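Long-range contacts in probable quinone reductase Qor (NADPH:quinone reductase) (Zeta-crystallin homolog protein) (Mycobacterium tuberculosis, PDB 4RVU), which binds NADPH and probably passes its electrons to quinones, as a zeta-crystallin-like quinone reductase: residues I63-C68 with A126-L131; V91-A96 with S109-V114. All blocks are in the same frame, centred on the assembly; numbering follows the deposited sequence.

Interaction 1 (I63-C68 with A126-L131); sequences IGSEVC and ALLKGL. With NDP (NADPH dihydro-nicotinamide-adenine-dinucleotide phosphate), chain E.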
loop_
_atom_site.group_PDB
_atom_site.type_symbol
_atom_site.label_atom_id
_atom_site.label_comp_id
_atom_site.label_asym_id
_atom_site.label_seq_id
_atom_site.Cartn_x
_atom_site.Cartn_y
_atom_site.Cartn_z
ATOM N N ILE A 63 -29.448 -3.816 -13.887
ATOM C CA ILE A 63 -28.205 -4.143 -13.187
ATOM C C ILE A 63 -27.171 -4.878 -14.058
ATOM O O ILE A 63 -27.534 -5.484 -15.073
ATOM C CB ILE A 63 -28.541 -4.978 -11.935
ATOM C CG1 ILE A 63 -27.349 -5.129 -10.994
ATOM C CG2 ILE A 63 -29.111 -6.315 -12.331
ATOM C CD1 ILE A 63 -27.759 -5.455 -9.586
ATOM N N GLY A 64 -25.893 -4.800 -13.666
ATOM C CA GLY A 64 -24.829 -5.608 -14.258
ATOM C C GLY A 64 -23.936 -4.873 -15.241
ATOM O O GLY A 64 -24.379 -3.938 -15.909
ATOM N N SER A 65 -22.676 -5.294 -15.352
ATOM C CA SER A 65 -21.755 -4.603 -16.254
ATOM C C SER A 65 -20.980 -5.508 -17.206
ATOM O O SER A 65 -20.235 -5.015 -18.050
ATOM C CB SER A 65 -20.780 -3.710 -15.467
ATOM O OG SER A 65 -19.788 -4.468 -14.805
ATOM N N GLU A 66 -21.150 -6.821 -17.091
ATOM C CA GLU A 66 -20.378 -7.738 -17.933
ATOM C C GLU A 66 -21.280 -8.448 -18.941
ATOM O O GLU A 66 -22.273 -9.067 -18.567
ATOM C CB GLU A 66 -19.609 -8.755 -17.075
ATOM C CG GLU A 66 -18.656 -9.665 -17.864
ATOM C CD GLU A 66 -17.809 -10.591 -16.977
ATOM O OE1 GLU A 66 -18.235 -10.927 -15.849
ATOM O OE2 GLU A 66 -16.702 -10.980 -17.415
ATOM N N VAL A 67 -20.944 -8.334 -20.225
ATOM C CA VAL A 67 -21.752 -8.958 -21.284
ATOM C C VAL A 67 -20.871 -9.375 -22.444
ATOM O O VAL A 67 -19.903 -8.703 -22.765
ATOM C CB VAL A 67 -22.860 -8.013 -21.803
ATOM C CG1 VAL A 67 -22.253 -6.777 -22.446
ATOM C CG2 VAL A 67 -23.796 -8.723 -22.807
ATOM N N CYS A 68 -21.202 -10.507 -23.055
ATOM C CA CYS A 68 -20.638 -10.857 -24.350
ATOM C C CYS A 68 -21.798 -11.025 -25.318
ATOM O O CYS A 68 -22.808 -11.649 -24.982
ATOM C CB CYS A 68 -19.848 -12.162 -24.263
ATOM S SG CYS A 68 -19.280 -12.749 -25.878
ATOM N N ALA A 126 -14.958 -14.737 -18.391
ATOM C CA ALA A 126 -13.524 -14.457 -18.299
ATOM C C ALA A 126 -13.150 -12.988 -18.170
ATOM O O ALA A 126 -12.178 -12.665 -17.487
ATOM C CB ALA A 126 -12.796 -15.066 -19.496
ATOM N N LEU A 127 -13.873 -12.093 -18.838
ATOM C CA LEU A 127 -13.372 -10.716 -18.989
ATOM C C LEU A 127 -13.233 -9.883 -17.714
ATOM O O LEU A 127 -12.129 -9.461 -17.382
ATOM C CB LEU A 127 -14.161 -9.920 -20.041
ATOM C CG LEU A 127 -13.430 -8.600 -20.354
ATOM C CD1 LEU A 127 -12.134 -8.843 -21.145
ATOM C CD2 LEU A 127 -14.310 -7.566 -21.058
ATOM N N LEU A 128 -14.328 -9.607 -17.010
ATOM C CA LEU A 128 -14.222 -8.739 -15.826
ATOM C C LEU A 128 -13.274 -9.347 -14.806
ATOM O O LEU A 128 -12.380 -8.670 -14.283
ATOM C CB LEU A 128 -15.596 -8.492 -15.182
ATOM C CG LEU A 128 -15.647 -7.367 -14.130
ATOM C CD1 LEU A 128 -17.040 -6.739 -14.062
ATOM C CD2 LEU A 128 -15.238 -7.857 -12.745
ATOM N N LYS A 129 -13.458 -10.630 -14.528
ATOM C CA LYS A 129 -12.641 -11.286 -13.522
ATOM C C LYS A 129 -11.196 -11.498 -13.996
ATOM O O LYS A 129 -10.247 -11.416 -13.196
ATOM C CB LYS A 129 -13.303 -12.592 -13.107
ATOM C CG LYS A 129 -14.659 -12.399 -12.423
ATOM C CD LYS A 129 -15.364 -13.759 -12.344
ATOM C CE LYS A 129 -16.878 -13.676 -12.488
ATOM N NZ LYS A 129 -17.393 -12.880 -13.657
ATOM N N GLY A 130 -11.024 -11.757 -15.290
ATOM C CA GLY A 130 -9.700 -11.922 -15.867
ATOM C C GLY A 130 -8.888 -10.640 -15.937
ATOM O O GLY A 130 -7.667 -10.661 -15.703
ATOM N N LEU A 131 -9.549 -9.528 -16.261
ATOM C CA LEU A 131 -8.898 -8.210 -16.230
ATOM C C LEU A 131 -8.480 -7.908 -14.803
ATOM O O LEU A 131 -7.430 -7.302 -14.552
ATOM C CB LEU A 131 -9.832 -7.108 -16.754
ATOM C CG LEU A 131 -10.220 -7.101 -18.235
ATOM C CD1 LEU A 131 -11.345 -6.089 -18.498
ATOM C CD2 LEU A 131 -9.011 -6.776 -19.102
HETATM P PA NDP E . -16.560 -15.391 -6.241
HETATM O O1A NDP E . -16.923 -16.258 -7.414
HETATM O O2A NDP E . -15.167 -15.446 -5.684
HETATM O O5B NDP E . -17.602 -15.676 -5.051
HETATM C C5B NDP E . -17.331 -15.213 -3.733
HETATM C C4B NDP E . -16.630 -16.331 -2.980
HETATM O O4B NDP E . -16.066 -15.857 -1.757
HETATM C C3B NDP E . -17.603 -17.428 -2.585
HETATM O O3B NDP E . -17.736 -18.413 -3.609
HETATM C C2B NDP E . -16.988 -18.001 -1.324
HETATM O O2B NDP E . -16.212 -19.154 -1.620
HETATM C C1B NDP E . -16.097 -16.895 -0.778
HETATM N N9A NDP E . -16.708 -16.422 0.486
HETATM C C8A NDP E . -16.135 -16.461 1.700
HETATM N N7A NDP E . -16.968 -15.970 2.647
HETATM C C5A NDP E . -18.110 -15.615 2.036
HETATM C C6A NDP E . -19.406 -15.031 2.452
HETATM N N6A NDP E . -19.644 -14.724 3.746
HETATM N N1A NDP E . -20.336 -14.818 1.498
HETATM C C2A NDP E . -20.105 -15.123 0.209
HETATM N N3A NDP E . -18.957 -15.654 -0.238
HETATM C C4A NDP E . -17.937 -15.919 0.610
HETATM O O3 NDP E . -16.915 -13.874 -6.616
HETATM P PN NDP E . -16.177 -13.101 -7.813
HETATM O O1N NDP E . -15.156 -14.021 -8.428
HETATM O O2N NDP E . -17.240 -12.456 -8.662
HETATM O O5D NDP E . -15.393 -11.937 -7.034
HETATM C C5D NDP E . -14.423 -12.258 -6.039
HETATM C C4D NDP E . -14.238 -11.074 -5.102
HETATM O O4D NDP E . -13.474 -10.059 -5.750
HETATM C C3D NDP E . -15.569 -10.444 -4.745
HETATM O O3D NDP E . -15.515 -10.039 -3.378
HETATM C C2D NDP E . -15.667 -9.218 -5.626
HETATM O O2D NDP E . -16.404 -8.188 -4.965
HETATM C C1D NDP E . -14.208 -8.836 -5.814
HETATM N N1N NDP E . -13.912 -8.182 -7.089
HETATM C C2N NDP E . -13.213 -7.046 -7.069
HETATM C C3N NDP E . -12.873 -6.368 -8.231
HETATM C C7N NDP E . -12.091 -5.093 -8.131
HETATM O O7N NDP E . -11.735 -4.533 -9.153
HETATM N N7N NDP E . -11.800 -4.612 -6.924
HETATM C C4N NDP E . -13.275 -6.901 -9.586
HETATM C C5N NDP E . -14.021 -8.148 -9.470
HETATM C C6N NDP E . -14.302 -8.736 -8.242
HETATM P P2B NDP E . -15.730 -20.144 -0.447
HETATM O O1X NDP E . -16.057 -19.403 0.817
HETATM O O2X NDP E . -16.544 -21.389 -0.655
HETATM O O3X NDP E . -14.264 -20.337 -0.703
HETATM O O HOH W 1 -15.440 -12.452 -15.624
#
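Glu66 reaches from segment 63-68 to helix 120-140 and makes nearly all the polar contacts between 63-68 and 126-131. Its CG stands anti to the backbone N (chi1 -174°) and the chain beyond stays extended, which brings the carboxylate up against the helix backbone. There Leu128 N donates to Glu66 OE2 over 2.8 Å; the bond is fairly straight at the hydrogen (164°) but comes in from well above the carboxylate plane. The helix is kinked at this point: the amides of Leu128 and Lys129 have no bond to the preceding turn, and Glu66 OE2 and a water serve as acceptors instead, for Leu128 N and Lys129 N respectively. That water donates to Glu66 OE2 at 2.6 Å, and accepts from Lys129 NZ as well.

The charged pair completes the network. Bent at its last two torsions, the lysine chain curls back to lay NZ 3.1 Å from Glu66 OE1 in a salt bridge. Asn44 ties the same two groups together, its OD1 bonded to Lys129 NZ and its ND2 to Glu66 OE1.

Van der Waals contacts are fewer. Leu128 CB lies 3.5 Å from Glu66 CD, and Leu128 CD1 sits 3.6 Å from Ser65 OG, a hydroxyl bonded to Ala94. The other methyl, Leu128 CD2, touches the nicotinamide ring at C5N of NADPH (3.5 Å), while Lys129 CD passes 3.9 Å from the phosphate oxygen O1N. Leu128 and Lys129, on the kinked helix, thus line the NADPH pocket beside the nicotinamide ring and its phosphate, with Glu66 behind them, in this medium-chain dehydrogenase/reductase fold.

Interaction 2 (V91-A96 with S109-V114); sequences VVSASA and SLTAKV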
loop_
_atom_site.group_PDB
_atom_site.type_symbol
_atom_site.label_atom_id
_atom_site.label_comp_id
_atom_site.label_asym_id
_atom_site.label_seq_id
_atom_site.Cartn_x
_atom_site.Cartn_y
_atom_site.Cartn_z
ATOM N N VAL A 91 -18.345 -9.364 -29.260
ATOM C CA VAL A 91 -17.551 -8.503 -28.385
ATOM C C VAL A 91 -17.860 -8.783 -26.927
ATOM O O VAL A 91 -18.862 -9.421 -26.610
ATOM C CB VAL A 91 -17.782 -7.010 -28.680
ATOM C CG1 VAL A 91 -17.287 -6.639 -30.079
ATOM C CG2 VAL A 91 -19.249 -6.632 -28.482
ATOM N N VAL A 92 -17.002 -8.309 -26.036
ATOM C CA VAL A 92 -17.232 -8.507 -24.619
ATOM C C VAL A 92 -16.759 -7.266 -23.867
ATOM O O VAL A 92 -15.762 -6.649 -24.237
ATOM C CB VAL A 92 -16.556 -9.810 -24.110
ATOM C CG1 VAL A 92 -15.047 -9.786 -24.345
ATOM C CG2 VAL A 92 -16.882 -10.063 -22.637
ATOM N N SER A 93 -17.511 -6.881 -22.842
ATOM C CA SER A 93 -17.160 -5.714 -22.035
ATOM C C SER A 93 -17.462 -6.008 -20.589
ATOM O O SER A 93 -18.353 -6.808 -20.277
ATOM C CB SER A 93 -17.952 -4.484 -22.486
ATOM O OG SER A 93 -17.538 -3.310 -21.786
ATOM N N ALA A 94 -16.704 -5.366 -19.706
ATOM C CA ALA A 94 -16.916 -5.454 -18.269
ATOM C C ALA A 94 -17.400 -4.097 -17.764
ATOM O O ALA A 94 -17.480 -3.875 -16.557
ATOM C CB ALA A 94 -15.610 -5.815 -17.574
ATOM N N SER A 95 -17.725 -3.204 -18.696
ATOM C CA SER A 95 -18.058 -1.822 -18.368
ATOM C C SER A 95 -19.385 -1.392 -18.973
ATOM O O SER A 95 -19.597 -0.214 -19.230
ATOM C CB SER A 95 -16.945 -0.903 -18.871
ATOM O OG SER A 95 -15.707 -1.265 -18.294
ATOM N N ALA A 96 -20.277 -2.354 -19.202
ATOM C CA ALA A 96 -21.547 -2.087 -19.852
ATOM C C ALA A 96 -22.526 -1.437 -18.886
ATOM O O ALA A 96 -22.348 -1.495 -17.667
ATOM C CB ALA A 96 -22.134 -3.389 -20.424
ATOM N N SER A 109 -14.436 1.883 -26.228
ATOM C CA SER A 109 -13.051 1.873 -25.756
ATOM C C SER A 109 -12.804 0.842 -24.641
ATOM O O SER A 109 -11.655 0.477 -24.366
ATOM C CB SER A 109 -12.645 3.266 -25.269
ATOM O OG SER A 109 -13.483 3.682 -24.208
ATOM N N LEU A 110 -13.878 0.390 -23.997
ATOM C CA LEU A 110 -13.786 -0.622 -22.945
ATOM C C LEU A 110 -14.515 -1.900 -23.357
ATOM O O LEU A 110 -15.111 -2.590 -22.524
ATOM C CB LEU A 110 -14.355 -0.081 -21.627
ATOM C CG LEU A 110 -13.678 1.191 -21.102
ATOM C CD1 LEU A 110 -14.337 1.602 -19.819
ATOM C CD2 LEU A 110 -12.188 0.994 -20.894
ATOM N N THR A 111 -14.471 -2.189 -24.655
ATOM C CA THR A 111 -15.057 -3.402 -25.217
ATOM C C THR A 111 -13.994 -4.086 -26.066
ATOM O O THR A 111 -13.298 -3.428 -26.845
ATOM C CB THR A 111 -16.275 -3.068 -26.097
ATOM O OG1 THR A 111 -17.282 -2.431 -25.299
ATOM C CG2 THR A 111 -16.860 -4.333 -26.709
ATOM N N ALA A 112 -13.876 -5.404 -25.936
ATOM C CA ALA A 112 -12.900 -6.159 -26.723
ATOM C C ALA A 112 -13.598 -7.102 -27.684
ATOM O O ALA A 112 -14.649 -7.669 -27.357
ATOM C CB ALA A 112 -11.979 -6.955 -25.803
ATOM N N LYS A 113 -13.006 -7.284 -28.863
ATOM C CA LYS A 113 -13.460 -8.331 -29.776
ATOM C C LYS A 113 -13.121 -9.682 -29.191
ATOM O O LYS A 113 -12.027 -9.872 -28.665
ATOM C CB LYS A 113 -12.783 -8.193 -31.145
ATOM C CG LYS A 113 -13.261 -7.000 -31.973
ATOM C CD LYS A 113 -12.451 -6.870 -33.267
ATOM C CE LYS A 113 -12.906 -5.676 -34.101
ATOM N NZ LYS A 113 -12.186 -5.580 -35.408
ATOM N N VAL A 114 -14.054 -10.626 -29.285
ATOM C CA VAL A 114 -13.826 -11.978 -28.805
ATOM C C VAL A 114 -13.156 -12.778 -29.924
ATOM O O VAL A 114 -13.573 -12.691 -31.075
ATOM C CB VAL A 114 -15.157 -12.640 -28.399
ATOM C CG1 VAL A 114 -14.930 -14.048 -27.863
ATOM C CG2 VAL A 114 -15.866 -11.773 -27.348
HETATM O O HOH W 2 -14.594 -3.404 -19.908
#
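Val91 and Thr111 meet on one face of an antiparallel strand pair, where Thr111 CG2 presses to 3.4 Å from Val91 CB, closer than carbons usually come. The threonine holds this methyl anti to its backbone N, and its OG1, on the other branch, bonds back to Pro107 O. Between the strands, Val92 and Ala112 form a hydrogen-bonded pair: Val92 N donates to Ala112 O and Ala112 N to Val92 O, both at 2.8 Å. On the face carrying these two residues, Val114 CG2 packs crosswise against Val92 CG1 at 3.7 Å, and Cys68, Ala123 and Leu127 close over the two valines.

Strands 90-93 and 111-113 belong to the GroES-like domain of the alcohol dehydrogenase superfamily, where strand 90-93 also pairs with strand 67-74; the axes of segments 91-93 and 111-113 are antiparallel, 151° between directions, and come within 4.6 Å.

Beyond the Val92-Ala112 pair, side-chain and water bonds take over. Ser93 OG donates to Leu110 O at 2.6 Å from above the carbonyl plane, and accepts from Ser95 N in an ST turn. A water links the two chains where they diverge, donating to Leu110 O, accepting from Ala94 N and bonding Ser95 OG. This end is more open to solvent: Leu110 CD1 lies against Ser95 OG at 3.5 Å, and both residues are partly exposed. At the other end, exposed Lys113 brings only its aliphatic part near Val91, with CG 4.5 Å from Val91 CG1.

In the fold
The two interactions lie about 8 Å apart, centre to centre, and meet along neighbouring strands of one sheet. Strand 67-74, entered by 63-68, pairs with strand 90-93, and 111-113 adds on the latter's other side before the chain leads into helix 120-140. Direct joints run through Ser65: its backbone O lies 2.9 Å from Ala96 N and its OG 3.0 Å from Ala94 O, both probable hydrogen bonds. Further along these strands, Cys68 SG packs 3.4 Å from Val91 O. Interaction 1 lies at the cofactor, whereas interaction 2 stands further back: the side chain of Ala94 is about 8 Å from the bound NADPH and rests on Leu127 and Leu128.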